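Local coordinates for protein CurM Sulfotransferase (Moorea producta, PDB 4GBM) that probably transfers a sulfo group from PAPS to an intermediate of curacin biosynthesis, as the sulfotransferase domain of a polyketide synthase module, at residues A[114-117]-A[118-121]; A[195-198]-A[199-203]; A[210-213]-A[214-217]. The protein carries 2 engineered substitutions. One frame throughout, in Å; residues are numbered along the deposited sequence.

Contact 1. Residues A[114-117]-A[118-121]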
loop_
_atom_site.group_PDB
_atom_site.type_symbol
_atom_site.label_atom_id
_atom_site.label_comp_id
_atom_site.label_asym_id
_atom_site.label_seq_id
_atom_site.Cartn_x
_atom_site.Cartn_y
_atom_site.Cartn_z
ATOM N N ASN A 114 -18.870 10.851 15.124
ATOM C CA ASN A 114 -18.136 9.639 15.469
ATOM C C ASN A 114 -18.628 8.402 14.721
ATOM O O ASN A 114 -18.952 7.377 15.322
ATOM C CB ASN A 114 -18.079 9.403 16.982
ATOM C CG ASN A 114 -16.955 8.461 17.377
ATOM O OD1 ASN A 114 -16.013 8.252 16.610
ATOM N ND2 ASN A 114 -17.042 7.895 18.573
ATOM N N LEU A 115 -18.680 8.511 13.401
ATOM C CA LEU A 115 -19.053 7.381 12.565
ATOM C C LEU A 115 -18.060 6.246 12.751
ATOM O O LEU A 115 -16.885 6.476 13.041
ATOM C CB LEU A 115 -19.095 7.791 11.091
ATOM C CG LEU A 115 -20.174 8.780 10.632
ATOM C CD1 LEU A 115 -20.209 8.753 9.110
ATOM C CD2 LEU A 115 -21.556 8.484 11.213
ATOM N N SER A 116 -18.530 5.013 12.595
ATOM C CA SER A 116 -17.607 3.885 12.561
ATOM C C SER A 116 -16.789 3.923 11.276
ATOM O O SER A 116 -17.208 4.509 10.274
ATOM C CB SER A 116 -18.359 2.562 12.652
ATOM O OG SER A 116 -19.050 2.285 11.448
ATOM N N ILE A 117 -15.628 3.280 11.302
ATOM C CA ILE A 117 -14.797 3.190 10.102
ATOM C C ILE A 117 -15.543 2.447 8.983
ATOM O O ILE A 117 -15.444 2.812 7.808
ATOM C CB ILE A 117 -13.392 2.598 10.412
ATOM C CG1 ILE A 117 -12.356 3.723 10.541
ATOM C CG2 ILE A 117 -12.907 1.689 9.298
ATOM C CD1 ILE A 117 -12.674 4.767 11.577
ATOM N N GLN A 118 -16.333 1.438 9.351
ATOM C CA GLN A 118 -17.139 0.740 8.356
ATOM C C GLN A 118 -18.137 1.682 7.668
ATOM O O GLN A 118 -18.320 1.604 6.457
ATOM C CB GLN A 118 -17.864 -0.451 8.973
ATOM C CG GLN A 118 -18.426 -1.393 7.934
ATOM C CD GLN A 118 -19.174 -2.547 8.546
ATOM O OE1 GLN A 118 -19.974 -2.368 9.465
ATOM N NE2 GLN A 118 -18.932 -3.744 8.029
ATOM N N GLN A 119 -18.766 2.572 8.439
ATOM C CA GLN A 119 -19.678 3.562 7.849
ATOM C C GLN A 119 -18.965 4.488 6.871
ATOM O O GLN A 119 -19.525 4.853 5.836
ATOM C CB GLN A 119 -20.378 4.383 8.930
ATOM C CG GLN A 119 -21.511 3.654 9.619
ATOM C CD GLN A 119 -22.045 4.437 10.799
ATOM O OE1 GLN A 119 -21.309 4.754 11.731
ATOM N NE2 GLN A 119 -23.332 4.766 10.759
ATOM N N VAL A 120 -17.728 4.866 7.192
ATOM C CA VAL A 120 -16.974 5.758 6.311
ATOM C C VAL A 120 -16.586 5.029 5.027
ATOM O O VAL A 120 -16.717 5.577 3.931
ATOM C CB VAL A 120 -15.753 6.384 7.031
ATOM C CG1 VAL A 120 -14.908 7.213 6.066
ATOM C CG2 VAL A 120 -16.241 7.254 8.176
ATOM N N TYR A 121 -16.140 3.782 5.157
ATOM C CA TYR A 121 -15.887 2.966 3.975
ATOM C C TYR A 121 -17.144 2.837 3.102
ATOM O O TYR A 121 -17.055 2.916 1.877
ATOM C CB TYR A 121 -15.382 1.584 4.363
ATOM C CG TYR A 121 -13.879 1.406 4.478
ATOM C CD1 TYR A 121 -13.318 0.962 5.671
ATOM C CD2 TYR A 121 -13.024 1.613 3.377
ATOM C CE1 TYR A 121 -11.954 0.752 5.791
ATOM C CE2 TYR A 121 -11.645 1.397 3.492
ATOM C CZ TYR A 121 -11.125 0.960 4.700
ATOM O OH TYR A 121 -9.771 0.732 4.846
#
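Ser116 and Gln119 exchange two hydrogen bonds at the start of helix 117-128. Gln119 N donates to Ser116 OG over 3.0 Å, and Gln119 OE1 accepts from Ser116 N at 2.9 Å, the N-H lying in the plane of the side-chain amide, on a lone pair. The serine hydroxyl can face the helix end because OG stands between the backbone N and the carbonyl carbon (chi1 72°), while the glutamine chain runs extended beyond CG and brings its amide back to the residue before the helix. Leu115 CD2 lies 3.8 Å from Gln119 OE1, the two side chains crossing at about a right angle. Backbone bonds then start the regular pattern: Val120 N donates to Ser116 O, and Tyr121 N reaches Ile117 O at 2.9 Å.

Apolar contacts flank this polar exchange. Leu115 CB touches Val120 CG2 at 4.1 Å. On the buried side, Ile117 CG2 rests against Tyr121 CD1 at 3.7 Å; the tyrosine hydroxyl continues to Asp135 OD1, and Phe154 meets its ring edge-to-face. Asn114, with positive phi, is the C-prime residue of the Schellman motif that ends helix 100-113, so within three residues a Schellman motif gives way to a capping box with Ser116 as N-cap.

Contact 2. Residues A[195-198]-A[199-203]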
loop_
_atom_site.group_PDB
_atom_site.type_symbol
_atom_site.label_atom_id
_atom_site.label_comp_id
_atom_site.label_asym_id
_atom_site.label_seq_id
_atom_site.Cartn_x
_atom_site.Cartn_y
_atom_site.Cartn_z
ATOM N N GLN A 195 13.933 -6.897 10.098
ATOM C CA GLN A 195 12.789 -7.346 10.894
ATOM C C GLN A 195 11.474 -6.833 10.300
ATOM O O GLN A 195 10.477 -7.556 10.281
ATOM C CB GLN A 195 12.942 -6.913 12.354
ATOM C CG GLN A 195 11.781 -7.307 13.255
ATOM C CD GLN A 195 12.013 -6.920 14.701
ATOM O OE1 GLN A 195 12.879 -7.482 15.377
ATOM N NE2 GLN A 195 11.233 -5.962 15.188
ATOM N N VAL A 196 11.463 -5.594 9.807
ATOM C CA VAL A 196 10.255 -5.055 9.175
ATOM C C VAL A 196 9.880 -5.866 7.924
ATOM O O VAL A 196 8.722 -6.257 7.754
ATOM C CB VAL A 196 10.387 -3.543 8.858
ATOM C CG1 VAL A 196 9.229 -3.073 8.001
ATOM C CG2 VAL A 196 10.427 -2.745 10.150
ATOM N N TRP A 197 10.866 -6.163 7.080
ATOM C CA TRP A 197 10.618 -6.969 5.884
ATOM C C TRP A 197 10.160 -8.385 6.252
ATOM O O TRP A 197 9.196 -8.898 5.682
ATOM C CB TRP A 197 11.866 -7.015 4.989
ATOM C CG TRP A 197 11.634 -7.749 3.695
ATOM C CD1 TRP A 197 11.183 -7.210 2.519
ATOM C CD2 TRP A 197 11.835 -9.150 3.442
ATOM N NE1 TRP A 197 11.085 -8.187 1.556
ATOM C CE2 TRP A 197 11.478 -9.386 2.095
ATOM C CE3 TRP A 197 12.280 -10.228 4.227
ATOM C CZ2 TRP A 197 11.552 -10.656 1.510
ATOM C CZ3 TRP A 197 12.355 -11.489 3.647
ATOM C CH2 TRP A 197 11.994 -11.692 2.298
ATOM N N ALA A 198 10.839 -9.000 7.224
ATOM C CA ALA A 198 10.536 -10.375 7.630
ATOM C C ALA A 198 9.159 -10.489 8.281
ATOM O O ALA A 198 8.376 -11.379 7.924
ATOM C CB ALA A 198 11.621 -10.909 8.574
ATOM N N LYS A 199 8.862 -9.584 9.217
ATOM C CA LYS A 199 7.585 -9.623 9.937
ATOM C C LYS A 199 6.404 -9.324 9.014
ATOM O O LYS A 199 5.389 -10.035 9.056
ATOM C CB LYS A 199 7.596 -8.676 11.147
ATOM C CG LYS A 199 6.262 -8.566 11.868
ATOM C CD LYS A 199 6.390 -7.873 13.216
ATOM C CE LYS A 199 5.023 -7.483 13.773
ATOM N NZ LYS A 199 4.035 -8.611 13.830
ATOM N N SER A 200 6.531 -8.290 8.183
ATOM C CA SER A 200 5.476 -7.922 7.238
ATOM C C SER A 200 5.163 -9.090 6.315
ATOM O O SER A 200 4.007 -9.464 6.134
ATOM C CB SER A 200 5.886 -6.702 6.410
ATOM O OG SER A 200 6.108 -5.578 7.238
ATOM N N ASN A 201 6.210 -9.672 5.735
ATOM C CA ASN A 201 6.008 -10.779 4.810
ATOM C C ASN A 201 5.474 -12.029 5.480
ATOM O O ASN A 201 4.556 -12.655 4.960
ATOM C CB ASN A 201 7.260 -11.040 3.981
ATOM C CG ASN A 201 7.390 -10.055 2.856
ATOM O OD1 ASN A 201 6.595 -10.082 1.914
ATOM N ND2 ASN A 201 8.363 -9.149 2.956
ATOM N N GLN A 202 6.015 -12.378 6.646
ATOM C CA GLN A 202 5.480 -13.529 7.369
ATOM C C GLN A 202 4.009 -13.323 7.757
ATOM O O GLN A 202 3.198 -14.251 7.636
ATOM C CB GLN A 202 6.324 -13.877 8.600
ATOM C CG GLN A 202 5.987 -15.269 9.163
ATOM C CD GLN A 202 6.212 -16.366 8.139
ATOM O OE1 GLN A 202 7.330 -16.556 7.654
ATOM N NE2 GLN A 202 5.153 -17.091 7.801
ATOM N N ASN A 203 3.663 -12.114 8.199
ATOM C CA ASN A 203 2.275 -11.807 8.555
ATOM C C ASN A 203 1.344 -11.961 7.347
ATOM O O ASN A 203 0.256 -12.519 7.466
ATOM C CB ASN A 203 2.133 -10.396 9.139
ATOM C CG ASN A 203 2.703 -10.261 10.555
ATOM O OD1 ASN A 203 2.921 -9.136 11.030
ATOM N ND2 ASN A 203 2.947 -11.380 11.224
#
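Trp197 lays one face of its indole under the side-chain amide of Asn201, one helical turn further on. Asn201 ND2 stands 3.1 Å above the ring plane, offset toward the rim, and comes within 3.2 Å of Trp197 CE2. The two planes are inclined by 53°, so the amide meets the ring with its nitrogen and does not lie flat on it. That nitrogen also donates to Trp197 O at 2.9 Å, and Asn201 N binds the same oxygen from the opposite face of the carbonyl plane. The asparagine can fold back in this way because CG sits beside its own backbone N (chi1 -79°). Its OD1 is taken by Tyr161 OH and the indole NE1 donates to Arg164 O, which leaves both polar ends fixed at the buried side of helix 189-208. Putting an alanine in place of Trp197 would probably open a gap against Val169 and Ile302, leave Arg164 O without its indole donor and take away the ring face on which Asn201 ND2 stands.

Ser200 can make a similar double bond to a carbonyl on a neighbouring face of this alpha helix. In one of its two conformers Ser200 OG donates to Val196 O at 2.7 Å, while Ser200 N approaches that carbonyl from the other side of its plane; a hydroxyl bonded to the carbonyl four residues back is a familiar way for serine to be satisfied inside a helix. The valine packs on Phe173 of helix 166-175. The plain i to i+4 ladder continues with Lys199 N to Gln195 O and Gln202 N to Ala198 O. Toward the partly exposed side, one of the two conformers of Lys199 makes a hydrogen bond from NZ to Asn203 OD1 at 3.1 Å.

Contact 3. Residues A[210-213]-A[214-217]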
loop_
_atom_site.group_PDB
_atom_site.type_symbol
_atom_site.label_atom_id
_atom_site.label_comp_id
_atom_site.label_asym_id
_atom_site.label_seq_id
_atom_site.Cartn_x
_atom_site.Cartn_y
_atom_site.Cartn_z
ATOM N N GLN A 210 -4.867 -18.672 4.914
ATOM C CA GLN A 210 -6.221 -19.007 5.367
ATOM C C GLN A 210 -7.316 -18.633 4.366
ATOM O O GLN A 210 -8.480 -18.979 4.568
ATOM C CB GLN A 210 -6.522 -18.312 6.700
ATOM C CG GLN A 210 -5.587 -18.679 7.836
ATOM C CD GLN A 210 -6.195 -18.411 9.203
ATOM O OE1 GLN A 210 -7.398 -18.157 9.333
ATOM N NE2 GLN A 210 -5.366 -18.488 10.234
ATOM N N LEU A 211 -6.952 -17.913 3.307
ATOM C CA LEU A 211 -7.952 -17.426 2.347
ATOM C C LEU A 211 -7.951 -18.231 1.056
ATOM O O LEU A 211 -6.950 -18.862 0.707
ATOM C CB LEU A 211 -7.740 -15.935 2.038
ATOM C CG LEU A 211 -7.705 -14.988 3.246
ATOM C CD1 LEU A 211 -7.668 -13.539 2.789
ATOM C CD2 LEU A 211 -8.898 -15.204 4.158
ATOM N N GLU A 212 -9.071 -18.196 0.338
ATOM C CA GLU A 212 -9.172 -18.896 -0.937
ATOM C C GLU A 212 -8.053 -18.456 -1.882
ATOM O O GLU A 212 -7.784 -17.256 -2.004
ATOM C CB GLU A 212 -10.522 -18.626 -1.600
ATOM C CG GLU A 212 -11.722 -19.214 -0.872
ATOM C CD GLU A 212 -12.368 -18.255 0.128
ATOM O OE1 GLU A 212 -11.681 -17.361 0.681
ATOM O OE2 GLU A 212 -13.582 -18.416 0.372
ATOM N N PRO A 213 -7.389 -19.420 -2.551
ATOM C CA PRO A 213 -6.389 -19.050 -3.558
ATOM C C PRO A 213 -6.971 -18.092 -4.599
ATOM O O PRO A 213 -6.251 -17.249 -5.158
ATOM C CB PRO A 213 -6.040 -20.390 -4.211
ATOM C CG PRO A 213 -6.251 -21.384 -3.124
ATOM C CD PRO A 213 -7.403 -20.877 -2.297
ATOM N N GLU A 214 -8.275 -18.206 -4.826
ATOM C CA GLU A 214 -8.957 -17.419 -5.841
ATOM C C GLU A 214 -9.106 -15.934 -5.475
ATOM O O GLU A 214 -9.441 -15.113 -6.332
ATOM C CB GLU A 214 -10.317 -18.054 -6.166
ATOM C CG GLU A 214 -10.239 -19.456 -6.810
ATOM C CD GLU A 214 -9.956 -20.601 -5.828
ATOM O OE1 GLU A 214 -9.691 -21.725 -6.307
ATOM O OE2 GLU A 214 -10.002 -20.400 -4.593
ATOM N N ARG A 215 -8.831 -15.585 -4.218
ATOM C CA ARG A 215 -8.928 -14.186 -3.761
ATOM C C ARG A 215 -7.577 -13.496 -3.540
ATOM O O ARG A 215 -7.513 -12.403 -2.966
ATOM C CB ARG A 215 -9.785 -14.097 -2.490
ATOM C CG ARG A 215 -11.259 -14.378 -2.756
ATOM C CD ARG A 215 -12.150 -13.774 -1.674
ATOM N NE ARG A 215 -11.981 -14.388 -0.357
ATOM C CZ ARG A 215 -11.744 -13.732 0.780
ATOM N NH1 ARG A 215 -11.631 -14.410 1.917
ATOM N NH2 ARG A 215 -11.623 -12.408 0.804
ATOM N N GLN A 216 -6.506 -14.134 -4.002
ATOM C CA GLN A 216 -5.160 -13.598 -3.811
ATOM C C GLN A 216 -4.298 -13.738 -5.054
ATOM O O GLN A 216 -4.448 -14.683 -5.838
ATOM C CB GLN A 216 -4.475 -14.262 -2.615
ATOM C CG GLN A 216 -4.455 -15.783 -2.685
ATOM C CD GLN A 216 -3.934 -16.393 -1.415
ATOM O OE1 GLN A 216 -2.736 -16.341 -1.128
ATOM N NE2 GLN A 216 -4.834 -16.972 -0.633
ATOM N N HIS A 217 -3.394 -12.776 -5.228
ATOM C CA HIS A 217 -2.547 -12.722 -6.410
ATOM C C HIS A 217 -1.225 -12.082 -6.035
ATOM O O HIS A 217 -1.210 -10.980 -5.493
ATOM C CB HIS A 217 -3.252 -11.864 -7.467
ATOM C CG HIS A 217 -2.551 -11.801 -8.785
ATOM N ND1 HIS A 217 -2.666 -12.789 -9.740
ATOM C CD2 HIS A 217 -1.758 -10.844 -9.325
ATOM C CE1 HIS A 217 -1.959 -12.451 -10.804
ATOM N NE2 HIS A 217 -1.395 -11.279 -10.576
#
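A type I beta-turn, Glu212 to Arg215, leads from helix 189-208 into strand 216-220. Arg215 N donates to Glu212 O at 3.0 Å, and Gln216 N makes a weak bond to Pro213 O. The side chains of the same pair, Glu212 and Arg215, form a salt bridge: Glu212 OE1 accepts from Arg215 NE and, also at 3.2 Å, from Arg215 NH1. Both nitrogens therefore share one oxygen, which lies at the guanidinium edge, near its plane, while the carboxylate is turned 80° against it. A bend at chi3 (-66°) turns the guanidinium toward Glu212 and Leu211, where Leu211 CD2 touches Arg215 NH1 at 3.6 Å.

Gln216 extends its amide toward the backbone of the turn. Its NE2 gives Glu212 O a weak bond of 3.3 Å and a further bond to Leu208 O, at the end of the preceding helix. Glu214 OE2 approaches Pro213 CD at 3.5 Å, the two side chains lying side by side.

Arg215 is buried and has further partners, Glu151 of helix 144-153 and Ser157 O. Its backbone pairs with Tyr159 of strand 158-163, which the side chains of Leu211 and Arg215 also touch.

How the contacts relate
Each of the three contacts is local, within one unbroken run of chain, so they follow in series and none encloses or crosses another. Contact 1 closes the short link between helices 100-113 and 117-128, near the loop and helix at 66-78. Well over fifty residues on, contact 2 lies along helix 189-208, which packs against helices 166-175 and 297-305. The chain leaves that helix and turns at contact 3 into strand 216-220, an outermost strand of the five-stranded parallel sheet. Contacts 2 and 3 are about 8 Å apart at their nearest atoms, and both reach strand 158-163; contact 1 is more remote, its nearest atoms about 13 Å from contact 3 and about 17 Å from contact 2.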